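Local coordinates for protein putative N-acetylmuramoyl-L-alanine amidase (Enterococcus phage phiM1EF22, PDB 7D55) that probably binds the enterococcal cell wall as the tetrameric cell-binding domain of a phage lysin, a putative N-acetylmuramoyl-L-alanine amidase, at residues 45-48 with 49-53; 27-30 with 31-34; 35-38 with 39-43. All coordinates share one frame; numbering follows the deposited sequence.

Contact 1. Residues 45-48 with 49-53; sequences IEDI and YRKNN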
loop_
_atom_site.group_PDB
_atom_site.type_symbol
_atom_site.label_atom_id
_atom_site.label_comp_id
_atom_site.label_asym_id
_atom_site.label_seq_id
_atom_site.Cartn_x
_atom_site.Cartn_y
_atom_site.Cartn_z
ATOM N N ILE A 45 -9.092 -13.384 0.034
ATOM C CA ILE A 45 -8.943 -12.084 0.688
ATOM C C ILE A 45 -9.359 -12.185 2.151
ATOM O O ILE A 45 -8.662 -11.694 3.053
ATOM C CB ILE A 45 -9.779 -11.020 -0.043
ATOM C CG1 ILE A 45 -9.194 -10.705 -1.422
ATOM C CG2 ILE A 45 -9.892 -9.742 0.802
ATOM C CD1 ILE A 45 -10.168 -9.936 -2.305
ATOM N N GLU A 46 -10.523 -12.797 2.402
ATOM C CA GLU A 46 -11.023 -12.932 3.769
ATOM C C GLU A 46 -10.059 -13.737 4.629
ATOM O O GLU A 46 -9.813 -13.389 5.787
ATOM C CB GLU A 46 -12.403 -13.585 3.762
ATOM C CG GLU A 46 -13.474 -12.752 3.080
ATOM C CD GLU A 46 -14.726 -13.558 2.747
ATOM O OE1 GLU A 46 -14.673 -14.805 2.795
ATOM O OE2 GLU A 46 -15.774 -12.948 2.437
ATOM N N ASP A 47 -9.486 -14.804 4.069
ATOM C CA ASP A 47 -8.582 -15.651 4.845
ATOM C C ASP A 47 -7.293 -14.916 5.192
ATOM O O ASP A 47 -6.835 -14.950 6.340
ATOM C CB ASP A 47 -8.270 -16.924 4.057
ATOM C CG ASP A 47 -7.589 -17.989 4.909
ATOM O OD1 ASP A 47 -8.267 -18.541 5.802
ATOM O OD2 ASP A 47 -6.386 -18.278 4.689
ATOM N N ILE A 48 -6.689 -14.246 4.211
ATOM C CA ILE A 48 -5.436 -13.541 4.466
ATOM C C ILE A 48 -5.665 -12.409 5.453
ATOM O O ILE A 48 -4.865 -12.197 6.372
ATOM C CB ILE A 48 -4.818 -13.034 3.151
ATOM C CG1 ILE A 48 -4.418 -14.208 2.250
ATOM C CG2 ILE A 48 -3.610 -12.138 3.438
ATOM C CD1 ILE A 48 -4.142 -13.778 0.828
ATOM N N TYR A 49 -6.757 -11.664 5.281
ATOM C CA TYR A 49 -7.040 -10.585 6.219
ATOM C C TYR A 49 -7.178 -11.128 7.637
ATOM O O TYR A 49 -6.618 -10.569 8.589
ATOM C CB TYR A 49 -8.301 -9.827 5.801
ATOM C CG TYR A 49 -8.592 -8.627 6.672
ATOM C CD1 TYR A 49 -9.191 -8.776 7.914
ATOM C CD2 TYR A 49 -8.254 -7.347 6.253
ATOM C CE1 TYR A 49 -9.451 -7.688 8.723
ATOM C CE2 TYR A 49 -8.517 -6.251 7.052
ATOM C CZ TYR A 49 -9.122 -6.434 8.285
ATOM O OH TYR A 49 -9.392 -5.364 9.089
ATOM N N ARG A 50 -7.920 -12.225 7.793
ATOM C CA ARG A 50 -8.120 -12.806 9.115
ATOM C C ARG A 50 -6.806 -13.295 9.712
ATOM O O ARG A 50 -6.560 -13.120 10.910
ATOM C CB ARG A 50 -9.142 -13.938 9.043
ATOM C CG ARG A 50 -9.707 -14.346 10.399
ATOM C CD ARG A 50 -10.739 -15.447 10.253
ATOM N NE ARG A 50 -11.839 -15.033 9.388
ATOM C CZ ARG A 50 -12.037 -15.487 8.152
ATOM N NH1 ARG A 50 -11.202 -16.375 7.628
ATOM N NH2 ARG A 50 -13.071 -15.047 7.439
ATOM N N LYS A 51 -5.945 -13.906 8.894
ATOM C CA LYS A 51 -4.664 -14.374 9.414
ATOM C C LYS A 51 -3.795 -13.216 9.890
ATOM O O LYS A 51 -3.054 -13.360 10.869
ATOM C CB LYS A 51 -3.936 -15.210 8.360
ATOM C CG LYS A 51 -4.425 -16.651 8.301
ATOM C CD LYS A 51 -3.590 -17.490 7.352
ATOM C CE LYS A 51 -3.904 -18.976 7.508
ATOM N NZ LYS A 51 -5.372 -19.259 7.476
ATOM N N ASN A 52 -3.882 -12.060 9.228
ATOM C CA ASN A 52 -3.094 -10.907 9.637
ATOM C C ASN A 52 -3.678 -10.233 10.867
ATOM O O ASN A 52 -2.937 -9.826 11.767
ATOM C CB ASN A 52 -3.039 -9.902 8.495
ATOM C CG ASN A 52 -1.934 -10.207 7.517
ATOM O OD1 ASN A 52 -0.794 -9.797 7.717
ATOM N ND2 ASN A 52 -2.256 -10.943 6.463
ATOM N N ASN A 53 -4.999 -10.130 10.938
ATOM C CA ASN A 53 -5.637 -9.180 11.833
ATOM C C ASN A 53 -6.499 -9.793 12.922
ATOM O O ASN A 53 -6.876 -9.077 13.856
ATOM C CB ASN A 53 -6.429 -8.155 11.013
ATOM C CG ASN A 53 -5.544 -7.466 9.995
ATOM O OD1 ASN A 53 -4.507 -6.916 10.356
ATOM N ND2 ASN A 53 -5.914 -7.527 8.722
HETATM O O HOH W 1 -14.144 -16.369 5.007
HETATM O O HOH W 2 -8.337 -17.027 8.211
HETATM O O HOH W 3 -6.559 -21.181 5.885
#
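The last turns of helix 39-53 bring Asp47 against Lys51 and Ile48 against Asn52, each pair one helical turn apart. The backbone keeps the alpha-helical i to i+4 pattern, as in Tyr49 N to Ile45 O at 2.9 Å. Asp47 and Lys51 form an i to i+4 salt bridge, with Lys51 NZ 3.1 Å from Asp47 OD2. The ammonium meets this oxygen on its syn side, 27° out of the carboxylate plane. Lys51 is stretched as far as CE, and only the last torsion (chi4 49°) turns NZ in toward the acid. Water 3 links NZ to Asp47 OD1 as well. Asp47 OD2 has a second partner, the hydroxyl of Tyr60 of the second subunit, which ties the acid into the tetramer.

Arg50 lies back along the helix, with Glu46 O over one face of its guanidinium. Its NH1 is 4.1 Å from Asp47 OD1, near but beyond a salt bridge, and water 2 spans the gap. Water 1 joins NH2 to Glu46 OE1 in the same way. The direct salt bridge of Arg50 is made through NE to Asp56.

At the interface side, Asn52 folds back on its own helix. Its OD1 accepts from Tyr49 OH of the second subunit, while ND2 also reaches Tyr2 O of that subunit. Ile48 O is gripped twice, by Asn52 N at 3.0 Å and by Asn52 ND2 at 2.9 Å. The two donors come from opposite faces of the carbonyl plane, and ND2 stands 46° out of it.

Contact 2. Residues 27-30 with 31-34; sequences FCNG and VNCR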
loop_
_atom_site.group_PDB
_atom_site.type_symbol
_atom_site.label_atom_id
_atom_site.label_comp_id
_atom_site.label_asym_id
_atom_site.label_seq_id
_atom_site.Cartn_x
_atom_site.Cartn_y
_atom_site.Cartn_z
ATOM N N PHE A 27 -12.816 -4.950 -4.128
ATOM C CA PHE A 27 -11.840 -5.033 -3.050
ATOM C C PHE A 27 -11.067 -3.724 -3.017
ATOM O O PHE A 27 -10.501 -3.304 -4.030
ATOM C CB PHE A 27 -10.876 -6.195 -3.306
ATOM C CG PHE A 27 -9.686 -6.214 -2.395
ATOM C CD1 PHE A 27 -9.857 -6.248 -1.018
ATOM C CD2 PHE A 27 -8.398 -6.257 -2.915
ATOM C CE1 PHE A 27 -8.760 -6.282 -0.172
ATOM C CE2 PHE A 27 -7.295 -6.296 -2.082
ATOM C CZ PHE A 27 -7.478 -6.317 -0.702
ATOM N N CYS A 28 -11.046 -3.077 -1.859
ATOM C CA CYS A 28 -10.274 -1.859 -1.657
ATOM C C CYS A 28 -9.132 -2.168 -0.705
ATOM O O CYS A 28 -9.346 -2.802 0.332
ATOM C CB CYS A 28 -11.155 -0.769 -1.057
ATOM S SG CYS A 28 -10.228 0.725 -0.719
ATOM N N ASN A 29 -7.923 -1.727 -1.059
ATOM C CA ASN A 29 -6.745 -1.942 -0.222
ATOM C C ASN A 29 -6.166 -0.633 0.309
ATOM O O ASN A 29 -5.002 -0.596 0.734
ATOM C CB ASN A 29 -5.676 -2.732 -0.985
ATOM C CG ASN A 29 -5.274 -2.050 -2.281
ATOM O OD1 ASN A 29 -5.589 -0.879 -2.495
ATOM N ND2 ASN A 29 -4.606 -2.786 -3.161
ATOM N N GLY A 30 -6.944 0.454 0.281
ATOM C CA GLY A 30 -6.435 1.750 0.682
ATOM C C GLY A 30 -5.680 2.481 -0.402
ATOM O O GLY A 30 -5.414 3.685 -0.251
ATOM N N VAL A 31 -5.323 1.791 -1.486
ATOM C CA VAL A 31 -4.639 2.375 -2.633
ATOM C C VAL A 31 -5.548 2.414 -3.857
ATOM O O VAL A 31 -5.652 3.438 -4.536
ATOM C CB VAL A 31 -3.323 1.622 -2.941
ATOM C CG1 VAL A 31 -2.633 2.229 -4.149
ATOM C CG2 VAL A 31 -2.393 1.612 -1.730
ATOM N N ASN A 32 -6.214 1.299 -4.155
ATOM C CA ASN A 32 -7.098 1.226 -5.309
ATOM C C ASN A 32 -8.279 0.326 -4.978
ATOM O O ASN A 32 -8.293 -0.371 -3.955
ATOM C CB ASN A 32 -6.355 0.724 -6.556
ATOM C CG ASN A 32 -5.561 -0.546 -6.298
ATOM O OD1 ASN A 32 -6.060 -1.485 -5.696
ATOM N ND2 ASN A 32 -4.326 -0.580 -6.770
ATOM N N CYS A 33 -9.276 0.337 -5.867
ATOM C CA CYS A 33 -10.416 -0.563 -5.794
ATOM C C CYS A 33 -10.383 -1.463 -7.022
ATOM O O CYS A 33 -10.223 -0.977 -8.149
ATOM C CB CYS A 33 -11.731 0.222 -5.733
ATOM S SG CYS A 33 -11.957 1.115 -4.168
ATOM N N ARG A 34 -10.508 -2.767 -6.808
ATOM C CA ARG A 34 -10.371 -3.733 -7.884
ATOM C C ARG A 34 -11.546 -4.690 -7.848
ATOM O O ARG A 34 -12.019 -5.065 -6.770
ATOM C CB ARG A 34 -9.080 -4.529 -7.721
ATOM C CG ARG A 34 -8.695 -5.271 -8.965
ATOM C CD ARG A 34 -7.386 -6.031 -8.774
ATOM N NE ARG A 34 -6.220 -5.161 -8.619
ATOM C CZ ARG A 34 -5.525 -4.638 -9.634
ATOM N NH1 ARG A 34 -5.895 -4.857 -10.891
ATOM N NH2 ARG A 34 -4.465 -3.882 -9.395
HETATM O O HOH W 4 -7.651 -3.320 -4.479
#
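Asn29 OD1 accepts two backbone N-H groups across the turn of the hairpin formed by strands 22-28 and 33-36. Asn32 N is 2.8 Å from Asn29 OD1 and lies in the plane of the amide carbonyl. Val31 N, 2.9 Å from Asn29 OD1, is tilted out of that plane and closes an Asx turn. The side chain reaches both because CG stands between the backbone N and the carbonyl carbon (chi1 57°), which folds the amide back over the turn. Asn29 ND2 makes a weak bond to Asn32 OD1, and the two amide planes are 41° apart. ND2 also donates to Gly30 O of the second subunit.

The backbone closes the turn behind this amide. Asn29 N donates to Asn32 O at 3.2 Å. Gly30 has a positive phi (83°), and its N donates to Cys28 SG at 3.4 Å. Farther down, Phe27 and Arg34 form an antiparallel hydrogen-bonded pair with two backbone bonds. Cys28 and Cys33 form the next, non-hydrogen-bonded pair. Their side chains share one face of the sheet and pack against Leu75 of helix 71-78.

The SG atoms of Cys28 and Cys33 are 3.9 Å apart, so they are not joined by a disulfide. The turn is instead held by hydrogen bonds, with one buried amide oxygen fixing two of its N-H groups.

Contact 3. Residues 35-38 with 39-43; sequences RVSH and PDEMK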
loop_
_atom_site.group_PDB
_atom_site.type_symbol
_atom_site.label_atom_id
_atom_site.label_comp_id
_atom_site.label_asym_id
_atom_site.label_seq_id
_atom_site.Cartn_x
_atom_site.Cartn_y
_atom_site.Cartn_z
ATOM N N ARG A 35 -12.011 -5.085 -9.028
ATOM C CA ARG A 35 -13.154 -5.983 -9.104
ATOM C C ARG A 35 -12.784 -7.388 -8.649
ATOM O O ARG A 35 -11.713 -7.908 -8.981
ATOM C CB ARG A 35 -13.705 -6.042 -10.522
ATOM C CG ARG A 35 -14.962 -6.893 -10.603
ATOM C CD ARG A 35 -15.410 -7.105 -12.013
ATOM N NE ARG A 35 -16.582 -7.967 -12.031
ATOM C CZ ARG A 35 -17.166 -8.413 -13.132
ATOM N NH1 ARG A 35 -16.682 -8.078 -14.325
ATOM N NH2 ARG A 35 -18.232 -9.195 -13.037
ATOM N N VAL A 36 -13.695 -8.000 -7.890
ATOM C CA VAL A 36 -13.600 -9.384 -7.440
ATOM C C VAL A 36 -14.668 -10.149 -8.205
ATOM O O VAL A 36 -15.856 -9.815 -8.114
ATOM C CB VAL A 36 -13.856 -9.473 -5.925
ATOM C CG1 VAL A 36 -13.810 -10.912 -5.450
ATOM C CG2 VAL A 36 -12.851 -8.616 -5.157
ATOM N N SER A 37 -14.272 -11.165 -8.971
ATOM C CA SER A 37 -15.231 -11.781 -9.886
ATOM C C SER A 37 -15.374 -13.285 -9.710
ATOM O O SER A 37 -16.001 -13.937 -10.552
ATOM C CB SER A 37 -14.908 -11.446 -11.342
ATOM O OG SER A 37 -13.632 -11.943 -11.680
ATOM N N HIS A 38 -14.826 -13.853 -8.641
ATOM C CA HIS A 38 -14.976 -15.268 -8.385
ATOM C C HIS A 38 -15.095 -15.446 -6.878
ATOM O O HIS A 38 -14.402 -14.755 -6.116
ATOM C CB HIS A 38 -13.765 -16.045 -8.908
ATOM C CG HIS A 38 -13.948 -17.529 -8.872
ATOM N ND1 HIS A 38 -13.727 -18.274 -7.736
ATOM C CD2 HIS A 38 -14.345 -18.405 -9.828
ATOM C CE1 HIS A 38 -13.973 -19.547 -7.994
ATOM N NE2 HIS A 38 -14.350 -19.653 -9.257
ATOM N N PRO A 39 -15.962 -16.350 -6.420
ATOM C CA PRO A 39 -16.130 -16.527 -4.969
ATOM C C PRO A 39 -14.839 -16.848 -4.246
ATOM O O PRO A 39 -14.669 -16.453 -3.086
ATOM C CB PRO A 39 -17.132 -17.686 -4.878
ATOM C CG PRO A 39 -17.935 -17.561 -6.139
ATOM C CD PRO A 39 -16.941 -17.136 -7.190
ATOM N N ASP A 40 -13.911 -17.551 -4.894
ATOM C CA ASP A 40 -12.682 -17.915 -4.207
ATOM C C ASP A 40 -11.683 -16.770 -4.134
ATOM O O ASP A 40 -10.772 -16.818 -3.298
ATOM C CB ASP A 40 -12.062 -19.163 -4.831
ATOM C CG ASP A 40 -12.783 -20.435 -4.423
ATOM O OD1 ASP A 40 -13.684 -20.368 -3.552
ATOM O OD2 ASP A 40 -12.451 -21.502 -4.976
ATOM N N GLU A 41 -11.833 -15.747 -4.982
ATOM C CA GLU A 41 -11.076 -14.514 -4.795
ATOM C C GLU A 41 -11.499 -13.822 -3.512
ATOM O O GLU A 41 -10.661 -13.332 -2.744
ATOM C CB GLU A 41 -11.286 -13.571 -5.979
ATOM C CG GLU A 41 -10.571 -13.997 -7.228
ATOM C CD GLU A 41 -11.067 -13.275 -8.469
ATOM O OE1 GLU A 41 -10.966 -13.869 -9.563
ATOM O OE2 GLU A 41 -11.545 -12.124 -8.358
ATOM N N MET A 42 -12.810 -13.741 -3.282
ATOM C CA MET A 42 -13.302 -13.181 -2.033
ATOM C C MET A 42 -12.809 -13.996 -0.847
ATOM O O MET A 42 -12.357 -13.432 0.161
ATOM C CB MET A 42 -14.833 -13.140 -2.068
ATOM C CG MET A 42 -15.451 -12.179 -1.093
ATOM S SD MET A 42 -17.207 -11.951 -1.434
ATOM C CE MET A 42 -17.738 -11.103 0.051
ATOM N N LYS A 43 -12.848 -15.325 -0.965
ATOM C CA LYS A 43 -12.458 -16.176 0.152
ATOM C C LYS A 43 -10.978 -16.009 0.490
ATOM O O LYS A 43 -10.605 -15.977 1.667
ATOM C CB LYS A 43 -12.778 -17.637 -0.169
ATOM C CG LYS A 43 -12.511 -18.584 0.991
ATOM C CD LYS A 43 -13.543 -18.388 2.092
ATOM C CE LYS A 43 -13.772 -19.666 2.879
ATOM N NZ LYS A 43 -14.635 -19.412 4.072
HETATM O O HOH W 5 -11.261 -10.376 -10.373
#
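Glu41 OE2 is gripped by Ser37 N, at 3.0 Å, and by water 5, at 2.7 Å. The N-H of Ser37 points almost straight at the oxygen, with an angle of 166°, but approaches from above the carboxylate plane. Water 5 also donates to Arg35 O and accepts from Ser37 OG. It therefore ties the carboxylate to strand 33-36 and to the loop after it. Glu41 is extended beyond CG, which carries its buried carboxylate back from the first helical turn to this loop. Its CB packs on Val36 CG1 at 3.7 Å, and the two side chains run past each other in opposite directions.

His38 is the N-cap of helix 39-53. Its ND1 accepts from Asp40 N at 2.9 Å, so ND1 carries no proton in this bond. The imidazole reaches the first turn because CG stands anti to the residue's own N (chi1 -171°). The donor lies 21° out of the ring plane, near the ring edge. Pro39 covers one face of the same ring through a CH-pi contact, with CD 3.6 Å from the ring centroid. Thus the proline and the capping bond together probably restrict the rotation of the imidazole. Behind the cap, His38 O receives weak bonds from Glu41 N and Met42 N.

Val36 CG1 also meets Met42 CB at 4.2 Å. These apolar groups lie beside the short loop between strand 33-36 and helix 39-53. Both side chains also touch Val25 on the adjacent strand 22-28, and Met42 extends to Leu4 on strand 3-9. Around the polar cap, His38 packs on Arg74 and Glu41 on Thr77 of the second subunit, both from its helix 71-78.

Overall arrangement
The three contacts follow one another along the chain from hairpin to helix end. Contact 2 is the most buried and closest to the chain centre. Contacts 1 and 3 are partly buried and include exposed residues. Contact 3 continues strand 33-36 into helix 39-53, and contact 1 lies on the later turns of that helix, with its centre about 17 Å from the centre of the chain. Ile45, Phe27 and Val36 join all three in one apolar patch: Ile45 CD1 is 3.8 Å from Phe27 CG, and Phe27 CB is 3.6 Å from Val36 CG2. Neutral amides hold contact 2, a histidine cap and a carboxylate contact 3, and charged pairs with waters contact 1. Each touches the second subunit.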